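Local coordinates for protein flavoredoxin (Desulfovibrio vulgaris str. 'Miyazaki F', PDB 2D5M) that binds flavin mononucleotide and probably passes electrons through it, as a member of the flavin reductase-like family, at residues P44-S49 and M116-K121; P154-V159 and Y172-F177. All coordinates share one frame; numbering follows the deposited sequence.

Interaction 1: residues P44-S49 and M116-K121; sequences PSIAVS and MAIELK. With FMN (flavin mononucleotide), chain E.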
ATOM      1  N   PRO A  44      -4.211  13.688  -7.601  0.65  7.95           N
ATOM      2  CA  PRO A  44      -4.145  12.241  -7.291  0.65  7.33           C
ATOM      3  C   PRO A  44      -2.718  11.788  -7.556  0.65  6.15           C
ATOM      4  O   PRO A  44      -2.194  12.075  -8.634  0.65  6.33           O
ATOM      5  CB  PRO A  44      -5.151  11.633  -8.283  1.00  8.46           C
ATOM      6  CG  PRO A  44      -5.250  12.685  -9.381  0.65  9.02           C
ATOM      7  CD  PRO A  44      -5.085  14.007  -8.713  0.65  9.92           C
ATOM      8  N   SER A  45      -2.080  11.140  -6.595  1.00  6.35           N
ATOM      9  CA  SER A  45      -0.663  10.833  -6.661  1.00  6.12           C
ATOM     10  C   SER A  45      -0.312   9.522  -6.002  1.00  5.92           C
ATOM     11  O   SER A  45      -0.985   9.125  -5.040  1.00  6.49           O
ATOM     12  CB  SER A  45       0.161  11.922  -5.934  1.00  8.02           C
ATOM     13  OG  SER A  45      -0.035  13.234  -6.387  1.00  8.82           O
ATOM     14  N   ILE A  46       0.741   8.882  -6.500  1.00  5.59           N
ATOM     15  CA  ILE A  46       1.327   7.687  -5.923  1.00  5.95           C
ATOM     16  C   ILE A  46       2.778   7.963  -5.607  1.00  5.74           C
ATOM     17  O   ILE A  46       3.502   8.553  -6.444  1.00  6.69           O
ATOM     18  CB  ILE A  46       1.170   6.464  -6.872  1.00  6.63           C
ATOM     19  CG1 ILE A  46      -0.316   6.110  -6.920  1.00  7.85           C
ATOM     20  CG2 ILE A  46       2.042   5.303  -6.455  1.00  8.28           C
ATOM     21  CD1 ILE A  46      -0.662   5.057  -7.982  1.00  8.06           C
ATOM     22  N   ALA A  47       3.204   7.518  -4.462  1.00  5.68           N
ATOM     23  CA  ALA A  47       4.600   7.541  -4.010  1.00  6.59           C
ATOM     24  C   ALA A  47       5.202   6.163  -4.178  1.00  6.59           C
ATOM     25  O   ALA A  47       4.595   5.151  -3.823  1.00  7.17           O
ATOM     26  CB  ALA A  47       4.652   7.993  -2.560  1.00  7.92           C
ATOM     27  N   VAL A  48       6.438   6.132  -4.692  1.00  6.68           N
ATOM     28  CA  VAL A  48       7.174   4.876  -4.870  1.00  7.15           C
ATOM     29  C   VAL A  48       8.601   5.100  -4.369  1.00  5.90           C
ATOM     30  O   VAL A  48       9.249   6.061  -4.775  1.00  7.22           O
ATOM     31  CB  VAL A  48       7.174   4.422  -6.325  0.50  9.82           C
ATOM     32  CG1 VAL A  48       7.648   2.970  -6.282  0.50 10.91           C
ATOM     33  CG2 VAL A  48       5.843   4.547  -7.044  0.50 13.41           C
ATOM     34  N   SER A  49       9.061   4.245  -3.509  1.00  6.13           N
ATOM     35  CA  SER A  49      10.436   4.310  -3.001  1.00  7.20           C
ATOM     36  C   SER A  49      11.314   3.440  -3.845  1.00  7.65           C
ATOM     37  O   SER A  49      11.251   2.231  -3.679  1.00 13.09           O
ATOM     38  CB  SER A  49      10.444   3.841  -1.548  1.00  8.87           C
ATOM     39  OG  SER A  49       9.714   4.701  -0.730  1.00 12.32           O
ATOM     40  N   MET A 116      -4.730  -3.497 -15.675  1.00  7.57           N
ATOM     41  CA  MET A 116      -4.827  -2.116 -15.196  1.00  7.17           C
ATOM     42  C   MET A 116      -3.447  -1.448 -15.310  1.00  7.17           C
ATOM     43  O   MET A 116      -2.433  -2.022 -14.935  1.00  7.41           O
ATOM     44  CB  MET A 116      -5.290  -2.102 -13.764  1.00  9.08           C
ATOM     45  CG  MET A 116      -5.422  -0.771 -13.096  1.00 10.61           C
ATOM     46  SD  MET A 116      -6.367  -1.108 -11.579  1.00 15.42           S
ATOM     47  CE  MET A 116      -6.435   0.537 -10.995  1.00 20.22           C
ATOM     48  N   ALA A 117      -3.450  -0.207 -15.782  1.00  6.56           N
ATOM     49  CA  ALA A 117      -2.233   0.564 -15.944  1.00  7.46           C
ATOM     50  C   ALA A 117      -2.542   2.035 -15.559  1.00  7.13           C
ATOM     51  O   ALA A 117      -3.614   2.543 -15.820  1.00 10.28           O
ATOM     52  CB  ALA A 117      -1.709   0.476 -17.351  1.00 10.61           C
ATOM     53  N   ILE A 118      -1.565   2.651 -14.934  1.00  6.03           N
ATOM     54  CA  ILE A 118      -1.651   4.021 -14.456  1.00  6.13           C
ATOM     55  C   ILE A 118      -0.506   4.807 -15.079  1.00  5.81           C
ATOM     56  O   ILE A 118       0.646   4.332 -15.055  1.00  5.85           O
ATOM     57  CB  ILE A 118      -1.545   4.039 -12.900  1.00  6.55           C
ATOM     58  CG1 ILE A 118      -2.523   3.088 -12.250  1.00  7.10           C
ATOM     59  CG2 ILE A 118      -1.700   5.472 -12.420  1.00  6.83           C
ATOM     60  CD1 ILE A 118      -2.326   2.935 -10.752  1.00  8.45           C
ATOM     61  N   GLU A 119      -0.794   5.961 -15.651  1.00  6.17           N
ATOM     62  CA  GLU A 119       0.197   6.837 -16.238  1.00  6.08           C
ATOM     63  C   GLU A 119       0.518   7.974 -15.288  1.00  6.09           C
ATOM     64  O   GLU A 119      -0.419   8.673 -14.851  1.00  6.80           O
ATOM     65  CB  GLU A 119      -0.330   7.414 -17.575  1.00  6.99           C
ATOM     66  CG  GLU A 119      -0.628   6.362 -18.613  1.00  8.04           C
ATOM     67  CD  GLU A 119      -0.702   6.902 -20.024  1.00  9.09           C
ATOM     68  OE1 GLU A 119       0.033   7.912 -20.287  1.00 13.19           O
ATOM     69  OE2 GLU A 119      -1.421   6.285 -20.842  1.00  9.61           O
ATOM     70  N   LEU A 120       1.790   8.155 -14.972  1.00  5.93           N
ATOM     71  CA  LEU A 120       2.197   9.156 -13.983  1.00  5.97           C
ATOM     72  C   LEU A 120       3.272  10.103 -14.520  1.00  6.07           C
ATOM     73  O   LEU A 120       4.208   9.746 -15.221  1.00  6.51           O
ATOM     74  CB  LEU A 120       2.710   8.504 -12.689  1.00  6.68           C
ATOM     75  CG  LEU A 120       1.705   7.548 -12.039  1.00  6.73           C
ATOM     76  CD1 LEU A 120       2.012   6.078 -12.380  1.00  7.65           C
ATOM     77  CD2 LEU A 120       1.628   7.725 -10.521  1.00  7.39           C
ATOM     78  N   LYS A 121       3.100  11.376 -14.112  1.00  6.56           N
ATOM     79  CA  LYS A 121       4.065  12.448 -14.327  1.00  6.80           C
ATOM     80  C   LYS A 121       4.820  12.683 -13.053  1.00  6.44           C
ATOM     81  O   LYS A 121       4.204  12.894 -11.985  1.00  7.53           O
ATOM     82  CB  LYS A 121       3.351  13.733 -14.741  1.00  9.06           C
ATOM     83  CG  LYS A 121       4.166  14.999 -14.870  1.00 14.94           C
ATOM     84  CD  LYS A 121       3.354  16.245 -15.195  1.00 23.12           C
ATOM     85  CE  LYS A 121       2.385  16.634 -14.091  1.00 25.18           C
ATOM     86  NZ  LYS A 121       1.847  18.003 -14.076  1.00 46.70           N
TER
HETATM   87  N1  FMN E1001      13.086  -2.191  -5.370  1.00  5.17           N
HETATM   88  C2  FMN E1001      12.907  -0.879  -5.021  1.00  5.53           C
HETATM   89  O2  FMN E1001      13.806  -0.046  -5.203  1.00  6.36           O
HETATM   90  N3  FMN E1001      11.707  -0.505  -4.422  1.00  5.81           N
HETATM   91  C4  FMN E1001      10.672  -1.358  -4.110  1.00  5.57           C
HETATM   92  O4  FMN E1001       9.633  -0.928  -3.566  1.00  6.40           O
HETATM   93  C4A FMN E1001      10.879  -2.729  -4.424  1.00  5.45           C
HETATM   94  N5  FMN E1001       9.928  -3.635  -4.093  1.00  5.53           N
HETATM   95  C5A FMN E1001      10.117  -4.906  -4.573  1.00  5.36           C
HETATM   96  C6  FMN E1001       9.122  -5.876  -4.268  1.00  5.64           C
HETATM   97  C7  FMN E1001       9.177  -7.182  -4.730  1.00  5.99           C
HETATM   98  C7M FMN E1001       8.140  -8.216  -4.359  1.00  7.81           C
HETATM   99  C8  FMN E1001      10.286  -7.531  -5.587  1.00  5.77           C
HETATM  100  C8M FMN E1001      10.328  -8.927  -6.189  1.00  6.54           C
HETATM  101  C9  FMN E1001      11.297  -6.618  -5.832  1.00  5.55           C
HETATM  102  C9A FMN E1001      11.236  -5.320  -5.352  1.00  5.11           C
HETATM  103  N10 FMN E1001      12.251  -4.358  -5.545  1.00  5.14           N
HETATM  104  C10 FMN E1001      12.064  -3.059  -5.143  1.00  5.26           C
HETATM  105  C1' FMN E1001      13.500  -4.736  -6.263  1.00  5.34           C
HETATM  106  C2' FMN E1001      13.514  -4.263  -7.715  1.00  4.95           C
HETATM  107  O2' FMN E1001      12.307  -4.594  -8.412  1.00  5.39           O
HETATM  108  C3' FMN E1001      14.688  -4.940  -8.431  1.00  5.14           C
HETATM  109  O3' FMN E1001      15.897  -4.380  -7.869  1.00  5.76           O
HETATM  110  C4' FMN E1001      14.679  -4.780  -9.944  1.00  5.12           C
HETATM  111  O4' FMN E1001      15.623  -5.763 -10.453  1.00  6.92           O
HETATM  112  C5' FMN E1001      15.074  -3.425 -10.417  1.00  5.85           C
HETATM  113  O5' FMN E1001      15.043  -3.439 -11.881  1.00  5.68           O
HETATM  114  P   FMN E1001      15.756  -2.281 -12.743  1.00  5.67           P
HETATM  115  O1P FMN E1001      17.245  -2.260 -12.370  1.00  6.29           O
HETATM  116  O2P FMN E1001      15.118  -0.942 -12.460  1.00  5.98           O
HETATM  117  O3P FMN E1001      15.508  -2.794 -14.150  1.00  6.20           O
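I46, I118 and L120 meet through aliphatic groups, so no flat group has a face or edge in the contact between the segments. The flavin of FMN meets only the far end of 44-49, at S49: its N3-H points almost straight at S49 O (N3 to O 2.9 Å, 175° at the hydrogen), one of several hydrogen bonds to FMN. The contact between the strands is purely aliphatic. I46 and I118 reach toward each other tip to tip, with I46 CD1 3.9 Å from I118 CD1. Extended chains bring them there: I46 has CG1 beside its backbone N (chi1 -69°) and CD1 anti to CA (chi2 171°). L120 comes in nearer the root of I46, its CD2 3.9 Å from I46 CB. So I46 is met at both base and tip. The strands 44-48 and 116-126 are not paired; each pairs with strand 133-144, and I68 also touches both I46 and L120. L10 of the second subunit also packs on I118. This is the buried interior of the split-barrel fold known for FMN-binding flavin reductase-like proteins. The two segments are held here by buried apolar contacts, without a direct polar link between them, while the carbonyl of S49 accepts from the flavin N3.

Interaction 2: residues P154-V159 and Y172-F177; sequences PDINKV and YAVGEF
V174 overlaps two residues of the short helix 156-159, I156 and N157. Its CG1 lies 4.2 Å from I156 CD1, and the two side chains cross at about a right angle. I156 reaches there extended, with CG1 anti to the backbone N (chi1 -165°). The same V174 CG1 is 4.1 Å from N157 ND2. The N157 amide does the polar work. Its ND2 donates to G175 O at 2.9 Å in a nearly straight bond (167°). The acceptor lies in the amide plane, but the donor is tilted 31° from the carbonyl plane of G175. A water accepts from N157 ND2 at 2.9 Å and lies within hydrogen-bonding distance of V174 O. A second water donates to N157 OD1 at 2.7 Å and accepts from F177 N at 3.0 Å. D155 is the N-cap, holding N157 N and K158 N through OD2 by weak bonds. It marks the start of helix 156-159 and steadies the turn that carries N157. The site lies at the dimer interface: Y172 of the second subunit packs on I156 and N157, and Y172 and F177 of this chain pair with a strand of that subunit. The chemistry implies that donor and acceptor ends of the N157 amide are both engaged, which favours one amide orientation and ties the helix start to strand 170-180 beside a small apolar patch.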
ATOM      1  N   PRO A 154     -13.734  -0.292 -11.750  1.00 10.75           N
ATOM      2  CA  PRO A 154     -13.278  -1.667 -11.840  1.00 11.52           C
ATOM      3  C   PRO A 154     -13.884  -2.602 -10.812  1.00 11.11           C
ATOM      4  O   PRO A 154     -14.230  -2.198  -9.712  1.00 11.82           O
ATOM      5  CB  PRO A 154     -11.748  -1.569 -11.597  1.00 11.70           C
ATOM      6  CG  PRO A 154     -11.446  -0.099 -11.731  1.00 11.97           C
ATOM      7  CD  PRO A 154     -12.689   0.595 -11.232  1.00 10.68           C
ATOM      8  N   ASP A 155     -13.962  -3.874 -11.176  1.00 11.98           N
ATOM      9  CA  ASP A 155     -14.241  -5.009 -10.323  1.00 13.01           C
ATOM     10  C   ASP A 155     -12.893  -5.593  -9.897  1.00 11.36           C
ATOM     11  O   ASP A 155     -12.215  -6.198 -10.727  1.00 10.75           O
ATOM     12  CB  ASP A 155     -15.065  -6.047 -11.068  1.00 16.34           C
ATOM     13  CG  ASP A 155     -15.436  -7.229 -10.234  1.00 17.07           C
ATOM     14  OD1 ASP A 155     -16.516  -7.796 -10.565  1.00 29.73           O
ATOM     15  OD2 ASP A 155     -14.738  -7.579  -9.288  1.00 18.23           O
ATOM     16  N   ILE A 156     -12.529  -5.392  -8.624  1.00 10.54           N
ATOM     17  CA  ILE A 156     -11.229  -5.840  -8.190  1.00  8.92           C
ATOM     18  C   ILE A 156     -11.006  -7.334  -8.364  1.00  8.84           C
ATOM     19  O   ILE A 156      -9.883  -7.777  -8.603  1.00  9.33           O
ATOM     20  CB  ILE A 156     -10.996  -5.446  -6.696  1.00  9.51           C
ATOM     21  CG1 ILE A 156      -9.519  -5.577  -6.316  1.00  9.17           C
ATOM     22  CG2 ILE A 156     -11.940  -6.186  -5.785  1.00 11.08           C
ATOM     23  CD1 ILE A 156      -9.244  -5.004  -4.962  1.00 10.26           C
ATOM     24  N   ASN A 157     -12.038  -8.154  -8.251  1.00 10.10           N
ATOM     25  CA  ASN A 157     -11.829  -9.587  -8.475  1.00  9.50           C
ATOM     26  C   ASN A 157     -11.605  -9.934  -9.950  1.00  9.95           C
ATOM     27  O   ASN A 157     -10.962 -10.960 -10.229  1.00 11.25           O
ATOM     28  CB  ASN A 157     -13.029 -10.357  -7.948  1.00 10.69           C
ATOM     29  CG  ASN A 157     -13.159 -10.399  -6.468  1.00 12.42           C
ATOM     30  OD1 ASN A 157     -14.263 -10.109  -5.957  1.00 14.83           O
ATOM     31  ND2 ASN A 157     -12.065 -10.721  -5.741  1.00 13.37           N
ATOM     32  N   LYS A 158     -12.112  -9.127 -10.882  1.00 10.19           N
ATOM     33  CA  LYS A 158     -11.801  -9.322 -12.288  1.00 10.80           C
ATOM     34  C   LYS A 158     -10.416  -8.814 -12.620  1.00  9.74           C
ATOM     35  O   LYS A 158      -9.646  -9.481 -13.356  1.00 11.11           O
ATOM     36  CB  LYS A 158     -12.849  -8.637 -13.182  1.00 12.30           C
ATOM     37  CG  LYS A 158     -14.212  -9.345 -13.086  1.00 17.65           C
ATOM     38  CD  LYS A 158     -15.266  -8.608 -13.882  1.00 20.99           C
ATOM     39  CE  LYS A 158     -16.528  -9.412 -14.151  1.00 29.40           C
ATOM     40  NZ  LYS A 158     -17.307  -8.697 -15.223  1.00 47.52           N
ATOM     41  N   VAL A 159     -10.038  -7.645 -12.081  1.00  9.33           N
ATOM     42  CA  VAL A 159      -8.650  -7.196 -12.193  1.00  9.12           C
ATOM     43  C   VAL A 159      -7.695  -8.263 -11.647  1.00  8.38           C
ATOM     44  O   VAL A 159      -6.652  -8.597 -12.242  1.00 10.58           O
ATOM     45  CB  VAL A 159      -8.446  -5.840 -11.511  1.00  9.22           C
ATOM     46  CG1 VAL A 159      -6.991  -5.433 -11.528  1.00  9.38           C
ATOM     47  CG2 VAL A 159      -9.287  -4.775 -12.205  1.00 10.01           C
ATOM     48  N   TYR A 172      -0.076 -13.285  -2.877  1.00  6.74           N
ATOM     49  CA  TYR A 172      -1.458 -13.682  -2.611  1.00  6.87           C
ATOM     50  C   TYR A 172      -2.412 -12.986  -3.551  1.00  7.36           C
ATOM     51  O   TYR A 172      -2.146 -11.896  -4.044  1.00  7.53           O
ATOM     52  CB  TYR A 172      -1.848 -13.350  -1.130  1.00  7.62           C
ATOM     53  CG  TYR A 172      -1.242 -14.354  -0.175  1.00  7.62           C
ATOM     54  CD1 TYR A 172      -1.994 -15.386   0.316  1.00  8.78           C
ATOM     55  CD2 TYR A 172       0.082 -14.275   0.218  1.00  8.52           C
ATOM     56  CE1 TYR A 172      -1.444 -16.309   1.176  1.00 10.70           C
ATOM     57  CE2 TYR A 172       0.656 -15.189   1.036  1.00  9.90           C
ATOM     58  CZ  TYR A 172      -0.119 -16.228   1.530  1.00 11.02           C
ATOM     59  OH  TYR A 172       0.458 -17.144   2.360  1.00 15.53           O
ATOM     60  N   ALA A 173      -3.577 -13.596  -3.818  1.00  7.60           N
ATOM     61  CA  ALA A 173      -4.689 -13.006  -4.506  1.00  8.63           C
ATOM     62  C   ALA A 173      -5.589 -12.231  -3.542  1.00  7.55           C
ATOM     63  O   ALA A 173      -5.523 -12.434  -2.321  1.00  8.61           O
ATOM     64  CB  ALA A 173      -5.531 -14.061  -5.217  1.00 12.09           C
ATOM     65  N   VAL A 174      -6.403 -11.391  -4.103  1.00  8.30           N
ATOM     66  CA  VAL A 174      -7.531 -10.765  -3.411  1.00  8.45           C
ATOM     67  C   VAL A 174      -8.654 -11.775  -3.326  1.00  8.53           C
ATOM     68  O   VAL A 174      -8.948 -12.498  -4.261  1.00 10.58           O
ATOM     69  CB  VAL A 174      -8.013  -9.467  -4.122  1.00  8.93           C
ATOM     70  CG1 VAL A 174      -9.225  -8.900  -3.432  1.00 10.55           C
ATOM     71  CG2 VAL A 174      -6.906  -8.444  -4.193  1.00 11.59           C
ATOM     72  N   GLY A 175      -9.289 -11.807  -2.145  1.00  8.51           N
ATOM     73  CA  GLY A 175     -10.428 -12.644  -1.866  1.00  9.50           C
ATOM     74  C   GLY A 175     -11.755 -11.968  -1.971  1.00  9.31           C
ATOM     75  O   GLY A 175     -11.987 -11.127  -2.851  1.00 10.80           O
ATOM     76  N   GLU A 176     -12.657 -12.351  -1.100  1.00 10.00           N
ATOM     77  CA  GLU A 176     -14.050 -11.950  -1.254  1.00 12.41           C
ATOM     78  C   GLU A 176     -14.349 -10.558  -0.701  1.00  9.37           C
ATOM     79  O   GLU A 176     -13.699 -10.043   0.201  1.00  9.58           O
ATOM     80  CB  GLU A 176     -14.981 -12.968  -0.580  1.00 18.33           C
ATOM     81  CG  GLU A 176     -14.597 -12.982   0.899  1.00 29.54           C
ATOM     82  CD  GLU A 176     -13.756 -14.216   1.245  1.00 31.05           C
ATOM     83  OE1 GLU A 176     -14.302 -14.931   2.136  1.00 39.03           O
ATOM     84  OE2 GLU A 176     -12.647 -14.413   0.664  1.00 28.94           O
ATOM     85  N   PHE A 177     -15.398  -9.982  -1.300  1.00  9.75           N
ATOM     86  CA  PHE A 177     -15.983  -8.769  -0.783  1.00  8.64           C
ATOM     87  C   PHE A 177     -16.415  -8.950   0.680  1.00  8.68           C
ATOM     88  O   PHE A 177     -17.036  -9.947   1.038  1.00 10.18           O
ATOM     89  CB  PHE A 177     -17.209  -8.406  -1.660  1.00 10.36           C
ATOM     90  CG  PHE A 177     -18.019  -7.259  -1.116  1.00 10.05           C
ATOM     91  CD1 PHE A 177     -19.173  -7.515  -0.368  1.00 10.96           C
ATOM     92  CD2 PHE A 177     -17.662  -5.935  -1.358  1.00 10.25           C
ATOM     93  CE1 PHE A 177     -19.920  -6.491   0.117  1.00 11.11           C
ATOM     94  CE2 PHE A 177     -18.426  -4.930  -0.834  1.00 11.34           C
ATOM     95  CZ  PHE A 177     -19.546  -5.214  -0.117  1.00 10.60           C
TER
HETATM   96  O   HOH W   1      -9.625 -11.826  -6.855  1.00 15.90           O
HETATM   97  O   HOH W   2     -16.048 -10.928  -4.115  1.00 20.12           O

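Overall arrangement
Interaction 1 is core and interaction 2 is partly buried, farther from the centre of the chain. Their centres are 20 Å apart and they do not touch, yet both involve strands of the same antiparallel sheet. The first brings side chains of two unpaired barrel strands, 44-48 and 116-126, together through aliphatic contacts. The second fixes a short helix to the strand 170-180, and its chemistry changes accordingly: one apolar contact, one direct side-chain to backbone hydrogen bond, and waters. Both also meet the second subunit. In interaction 1 that neighbour adds packing and a hydrogen bond to S49; in 172-177 it continues the sheet across the interface.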